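Local coordinates for conserved domain protein (PDB 2I7R), which is of unknown function but belongs to the glyoxalase/bleomycin resistance protein/dioxygenase superfamily, whose members bind small molecules or catalyse metal-dependent reactions, at residues V16-V19 with C20-E24; D75-Y78 with K79-N82. All coordinates share one frame; numbering follows the deposited sequence.

Contact 1: residues V16-V19 with C20-E24; sequences VPQV and CADLE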
ATOM      1  N   VAL A  16      14.257 -10.266   0.402  1.00 24.81           N
ATOM      2  CA  VAL A  16      14.245  -8.975   1.043  1.00 23.91           C
ATOM      3  C   VAL A  16      15.546  -8.160   0.839  1.00 24.03           C
ATOM      4  O   VAL A  16      15.444  -6.972   0.489  1.00 23.21           O
ATOM      5  CB  VAL A  16      13.883  -9.114   2.526  1.00 23.84           C
ATOM      6  CG1 VAL A  16      14.059  -7.788   3.260  1.00 23.05           C
ATOM      7  CG2 VAL A  16      12.479  -9.623   2.647  1.00 23.45           C
ATOM      8  N   PRO A  17      16.761  -8.777   1.056  1.00 23.45           N
ATOM      9  CA  PRO A  17      17.935  -7.921   0.846  1.00 23.43           C
ATOM     10  C   PRO A  17      18.034  -7.277  -0.538  1.00 23.38           C
ATOM     11  O   PRO A  17      18.358  -6.099  -0.612  1.00 22.83           O
ATOM     12  CB  PRO A  17      19.129  -8.839   1.184  1.00 23.49           C
ATOM     13  CG  PRO A  17      18.526  -9.857   2.165  1.00 22.87           C
ATOM     14  CD  PRO A  17      17.167 -10.120   1.540  1.00 23.64           C
ATOM     15  N   GLN A  18      17.725  -8.009  -1.606  1.00 22.85           N
ATOM     16  CA  GLN A  18      17.810  -7.433  -2.957  1.00 22.94           C
ATOM     17  C   GLN A  18      16.699  -6.413  -3.229  1.00 21.77           C
ATOM     18  O   GLN A  18      16.937  -5.336  -3.777  1.00 20.90           O
ATOM     19  CB  GLN A  18      17.784  -8.532  -4.030  1.00 24.12           C
ATOM     20  CG  GLN A  18      18.205  -8.045  -5.440  1.00 28.55           C
ATOM     21  CD  GLN A  18      19.604  -7.397  -5.444  1.00 34.12           C
ATOM     22  OE1 GLN A  18      19.784  -6.235  -5.860  1.00 35.78           O
ATOM     23  NE2 GLN A  18      20.589  -8.136  -4.948  1.00 35.84           N
ATOM     24  N   VAL A  19      15.475  -6.774  -2.858  1.00 20.33           N
ATOM     25  CA  VAL A  19      14.349  -5.872  -3.037  1.00 19.59           C
ATOM     26  C   VAL A  19      14.623  -4.593  -2.226  1.00 19.48           C
ATOM     27  O   VAL A  19      14.391  -3.494  -2.706  1.00 19.28           O
ATOM     28  CB  VAL A  19      12.993  -6.587  -2.689  1.00 19.40           C
ATOM     29  CG1 VAL A  19      11.791  -5.639  -2.812  1.00 17.42           C
ATOM     30  CG2 VAL A  19      12.815  -7.800  -3.584  1.00 15.02           C
ATOM     31  N   CYS A  20      15.195  -4.758  -1.028  1.00 20.05           N
ATOM     32  CA  CYS A  20      15.521  -3.639  -0.132  1.00 19.42           C
ATOM     33  C   CYS A  20      16.549  -2.737  -0.778  1.00 19.04           C
ATOM     34  O   CYS A  20      16.333  -1.511  -0.868  1.00 18.21           O
ATOM     35  CB  CYS A  20      16.016  -4.100   1.262  1.00 18.75           C
ATOM     36  SG  CYS A  20      16.446  -2.686   2.312  1.00 21.92           S
ATOM     37  N   ALA A  21      17.659  -3.339  -1.215  1.00 18.75           N
ATOM     38  CA  ALA A  21      18.746  -2.608  -1.872  1.00 18.85           C
ATOM     39  C   ALA A  21      18.237  -1.806  -3.091  1.00 18.82           C
ATOM     40  O   ALA A  21      18.565  -0.633  -3.274  1.00 18.54           O
ATOM     41  CB  ALA A  21      19.837  -3.567  -2.280  1.00 19.18           C
ATOM     42  N   ASP A  22      17.396  -2.440  -3.902  1.00 19.75           N
ATOM     43  CA  ASP A  22      16.809  -1.787  -5.082  1.00 20.08           C
ATOM     44  C   ASP A  22      15.905  -0.597  -4.712  1.00 19.88           C
ATOM     45  O   ASP A  22      15.960   0.452  -5.340  1.00 20.05           O
ATOM     46  CB  ASP A  22      16.000  -2.792  -5.899  1.00 20.19           C
ATOM     47  CG  ASP A  22      16.866  -3.832  -6.592  1.00 21.90           C
ATOM     48  OD1 ASP A  22      18.099  -3.673  -6.601  1.00 26.51           O
ATOM     49  OD2 ASP A  22      16.299  -4.812  -7.121  1.00 23.56           O
ATOM     50  N   LEU A  23      15.051  -0.805  -3.720  1.00 19.47           N
ATOM     51  CA  LEU A  23      14.157   0.230  -3.197  1.00 20.36           C
ATOM     52  C   LEU A  23      14.918   1.433  -2.616  1.00 20.05           C
ATOM     53  O   LEU A  23      14.525   2.561  -2.840  1.00 18.86           O
ATOM     54  CB  LEU A  23      13.204  -0.386  -2.164  1.00 20.07           C
ATOM     55  CG  LEU A  23      11.712  -0.033  -2.206  1.00 22.96           C
ATOM     56  CD1 LEU A  23      11.142   0.223  -3.622  1.00 21.03           C
ATOM     57  CD2 LEU A  23      10.853  -1.066  -1.415  1.00 21.53           C
ATOM     58  N   GLU A  24      16.046   1.194  -1.931  1.00 20.74           N
ATOM     59  CA  GLU A  24      16.922   2.298  -1.475  1.00 21.75           C
ATOM     60  C   GLU A  24      17.462   3.198  -2.601  1.00 22.21           C
ATOM     61  O   GLU A  24      17.494   4.411  -2.443  1.00 22.10           O
ATOM     62  CB  GLU A  24      18.081   1.768  -0.625  1.00 21.51           C
ATOM     63  CG  GLU A  24      17.617   0.895   0.526  1.00 22.56           C
ATOM     64  CD  GLU A  24      18.744   0.402   1.424  1.00 24.08           C
ATOM     65  OE1 GLU A  24      19.789  -0.070   0.919  1.00 25.09           O
ATOM     66  OE2 GLU A  24      18.555   0.479   2.658  1.00 27.82           O
TER

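Contact 2: residues D75-Y78 with K79-N82; sequences DQNY and KRLN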
ATOM      1  N   ASP A  75      10.642  16.380 -11.481  1.00 23.46           N
ATOM      2  CA  ASP A  75      11.643  16.408 -12.534  1.00 23.06           C
ATOM      3  C   ASP A  75      13.043  16.133 -12.023  1.00 22.69           C
ATOM      4  O   ASP A  75      13.782  15.415 -12.671  1.00 22.15           O
ATOM      5  CB  ASP A  75      11.557  17.736 -13.292  1.00 23.59           C
ATOM      6  CG  ASP A  75      10.178  17.943 -13.901  1.00 23.26           C
ATOM      7  OD1 ASP A  75       9.977  17.468 -15.030  1.00 23.77           O
ATOM      8  OD2 ASP A  75       9.286  18.500 -13.217  1.00 25.69           O
ATOM      9  N   GLN A  76      13.380  16.645 -10.849  1.00 22.57           N
ATOM     10  CA  GLN A  76      14.634  16.252 -10.212  1.00 24.75           C
ATOM     11  C   GLN A  76      14.716  14.728  -9.892  1.00 23.90           C
ATOM     12  O   GLN A  76      15.758  14.117 -10.128  1.00 24.42           O
ATOM     13  CB  GLN A  76      14.977  17.128  -9.002  1.00 25.34           C
ATOM     14  CG  GLN A  76      16.453  16.984  -8.539  1.00 32.09           C
ATOM     15  CD  GLN A  76      17.507  17.152  -9.692  1.00 40.38           C
ATOM     16  OE1 GLN A  76      17.561  18.202 -10.378  1.00 40.45           O
ATOM     17  NE2 GLN A  76      18.350  16.103  -9.896  1.00 41.48           N
ATOM     18  N   ASN A  77      13.629  14.125  -9.380  1.00 22.67           N
ATOM     19  CA  ASN A  77      13.574  12.674  -9.204  1.00 21.43           C
ATOM     20  C   ASN A  77      13.754  11.951 -10.520  1.00 21.45           C
ATOM     21  O   ASN A  77      14.482  10.961 -10.601  1.00 20.48           O
ATOM     22  CB  ASN A  77      12.267  12.236  -8.530  1.00 22.04           C
ATOM     23  CG  ASN A  77      12.304  12.437  -7.031  1.00 22.40           C
ATOM     24  OD1 ASN A  77      12.892  11.640  -6.307  1.00 20.64           O
ATOM     25  ND2 ASN A  77      11.711  13.529  -6.566  1.00 24.75           N
ATOM     26  N   TYR A  78      13.115  12.475 -11.557  1.00 21.10           N
ATOM     27  CA  TYR A  78      13.261  11.948 -12.907  1.00 22.24           C
ATOM     28  C   TYR A  78      14.698  11.838 -13.360  1.00 22.13           C
ATOM     29  O   TYR A  78      15.132  10.770 -13.770  1.00 21.18           O
ATOM     30  CB  TYR A  78      12.476  12.792 -13.905  1.00 23.32           C
ATOM     31  CG  TYR A  78      12.425  12.230 -15.292  1.00 25.51           C
ATOM     32  CD1 TYR A  78      12.141  10.887 -15.501  1.00 25.81           C
ATOM     33  CD2 TYR A  78      12.643  13.051 -16.408  1.00 29.33           C
ATOM     34  CE1 TYR A  78      12.055  10.362 -16.761  1.00 27.28           C
ATOM     35  CE2 TYR A  78      12.564  12.533 -17.699  1.00 30.37           C
ATOM     36  CZ  TYR A  78      12.270  11.175 -17.858  1.00 29.06           C
ATOM     37  OH  TYR A  78      12.158  10.616 -19.113  1.00 30.24           O
ATOM     38  N   LYS A  79      15.417  12.950 -13.277  1.00 23.24           N
ATOM     39  CA  LYS A  79      16.817  13.012 -13.665  1.00 24.94           C
ATOM     40  C   LYS A  79      17.641  11.992 -12.865  1.00 24.49           C
ATOM     41  O   LYS A  79      18.461  11.267 -13.429  1.00 24.66           O
ATOM     42  CB  LYS A  79      17.382  14.428 -13.446  1.00 25.77           C
ATOM     43  CG  LYS A  79      18.824  14.612 -13.978  1.00 29.55           C
ATOM     44  CD  LYS A  79      19.583  15.708 -13.226  1.00 35.73           C
ATOM     45  CE  LYS A  79      19.242  17.089 -13.783  1.00 38.21           C
ATOM     46  NZ  LYS A  79      20.481  17.959 -13.753  1.00 37.02           N
ATOM     47  N   ARG A  80      17.405  11.959 -11.560  1.00 23.93           N
ATOM     48  CA  ARG A  80      18.101  11.061 -10.661  1.00 23.24           C
ATOM     49  C   ARG A  80      17.904   9.619 -11.121  1.00 23.28           C
ATOM     50  O   ARG A  80      18.888   8.853 -11.288  1.00 23.96           O
ATOM     51  CB  ARG A  80      17.604  11.268  -9.218  1.00 23.54           C
ATOM     52  CG  ARG A  80      18.288  10.419  -8.168  1.00 22.91           C
ATOM     53  CD  ARG A  80      17.737  10.687  -6.774  1.00 22.33           C
ATOM     54  NE  ARG A  80      16.292  10.473  -6.650  1.00 19.00           N
ATOM     55  CZ  ARG A  80      15.684   9.280  -6.581  1.00 20.62           C
ATOM     56  NH1 ARG A  80      16.389   8.139  -6.653  1.00 14.91           N
ATOM     57  NH2 ARG A  80      14.342   9.229  -6.473  1.00 18.51           N
ATOM     58  N   LEU A  81      16.649   9.265 -11.359  1.00 22.03           N
ATOM     59  CA  LEU A  81      16.290   7.910 -11.744  1.00 21.49           C
ATOM     60  C   LEU A  81      16.817   7.503 -13.115  1.00 21.88           C
ATOM     61  O   LEU A  81      17.182   6.342 -13.306  1.00 21.48           O
ATOM     62  CB  LEU A  81      14.777   7.668 -11.628  1.00 19.84           C
ATOM     63  CG  LEU A  81      14.204   7.829 -10.217  1.00 21.10           C
ATOM     64  CD1 LEU A  81      12.647   8.062 -10.222  1.00 15.44           C
ATOM     65  CD2 LEU A  81      14.647   6.674  -9.269  1.00 20.14           C
ATOM     66  N   ASN A  82      16.836   8.440 -14.065  1.00 23.56           N
ATOM     67  CA  ASN A  82      17.348   8.189 -15.427  1.00 25.24           C
ATOM     68  C   ASN A  82      18.833   7.896 -15.376  1.00 25.63           C
ATOM     69  O   ASN A  82      19.306   6.987 -16.055  1.00 24.71           O
ATOM     70  CB  ASN A  82      17.132   9.388 -16.367  1.00 26.05           C
ATOM     71  CG  ASN A  82      15.798   9.357 -17.075  1.00 29.01           C
ATOM     72  OD1 ASN A  82      14.985   8.432 -16.907  1.00 32.36           O
ATOM     73  ND2 ASN A  82      15.553  10.381 -17.883  1.00 33.68           N
TER
HETATM   74  O   HOH W   1      15.820  13.453  -6.331  1.00 20.16           O

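Contact 1: residues V16-V19 with C20-E24
The side chains of Q18 and D22 meet on one side of a helical turn because of where their first torsions place them: CG of Q18, beside its carbonyl carbon (chi1 -166°), leans forward toward the next turn, whereas CG of D22, beside its own N (chi1 -69°), folds back over the previous one. Together these two torsions bring Q18 CG to 4.1 Å from D22 OD2, the two side chains passing at a slant; a bend at chi2 of Q18 only turns the chain beyond CG. This is the opening of helix 16-27, which follows strand 5-12 in the glyoxalase-superfamily fold of two mixed four-stranded sheets. Four successive i to i+4 bonds define the helix here. C20 N donates to V16 O at 2.7 Å, with an N-H...O angle of 152°, the most bent of the four. A21 N to P17 O measures 2.9 Å, and the next two bonds, D22 N to Q18 O and L23 N to V19 O, have the same length. P17 fits this first turn, where its lack of an N-H costs no helical bond. Ahead of these bonds, Q18 N makes a weak hydrogen bond to N15 OD1. The helix is two-faced. V16, C20 and L23 are buried and, with V19, pack on L50 of strand 46-51; C20 and L23 also reach F41 of strand 38-43. P17 and Q18 lie on the exposed side, while the side chains of V19 and D22 touch P107. Side-chain carbons press on carbonyls one turn back: A21 CB sits 3.4 Å from P17 O, and L23 CB is equally far from V19 O. On the buried side, C20 CB lies 3.0 Å from V16 O, the carbonyl that C20 N bonds.

Contact 2: residues D75-Y78 with K79-N82
N77 and R80 make the only side-chain hydrogen bond between residues 75-78 and 79-82 of helix 74-84: R80 NH2 donates to N77 OD1 at 2.8 Å, almost straight at 177°. The donor lies in the amide plane on a lone pair of OD1, which in turn meets the guanidinium at its edge, the two planes standing 89° apart. Both groups point the same way, since a bend at chi3 (57°) turns the arginine's end back beside N77. A water accepts from R80 NE at 3.0 Å and donates weakly to N77 OD1. Among the backbone bonds, L81 N to N77 O is 2.9 Å. Contacts without hydrogen bonds fall on other sides of the helix. N82 ND2 stands 3.4 Å from Y78 CZ, over one ring face and offset toward the rim. Q76 NE2 lies 3.6 Å from K79 CD, against the aliphatic part of the lysine. Buried L81 instead packs on L102 and V104 of strand 100-105. Because N77 ND2 also donates to D73 O, both ends of the amide are engaged, which fixes its flip; the nearby positive guanidinium would be expected to polarise the C=O toward OD1.

How the contacts relate
Contacts 1 and 2 are local turns of two different helices, 16-27 and 74-84, with centres about 19 Å apart. Their nearest atoms stay about 6 Å from each other, so neither touches the other directly. The connection runs through R80 of contact 2, whose NH2 also donates to I26 O near the end of the helix that contact 1 begins; its side chain further touches D28. The helices pack on separate sheets: 16-24 meets strands 38-43 and 46-51, while 75-82 meets 88-94 and 100-105. Contact 1 is partly buried, contact 2 more superficial. Without an identified ligand or metal site, neither contact can be tied to a catalytic role.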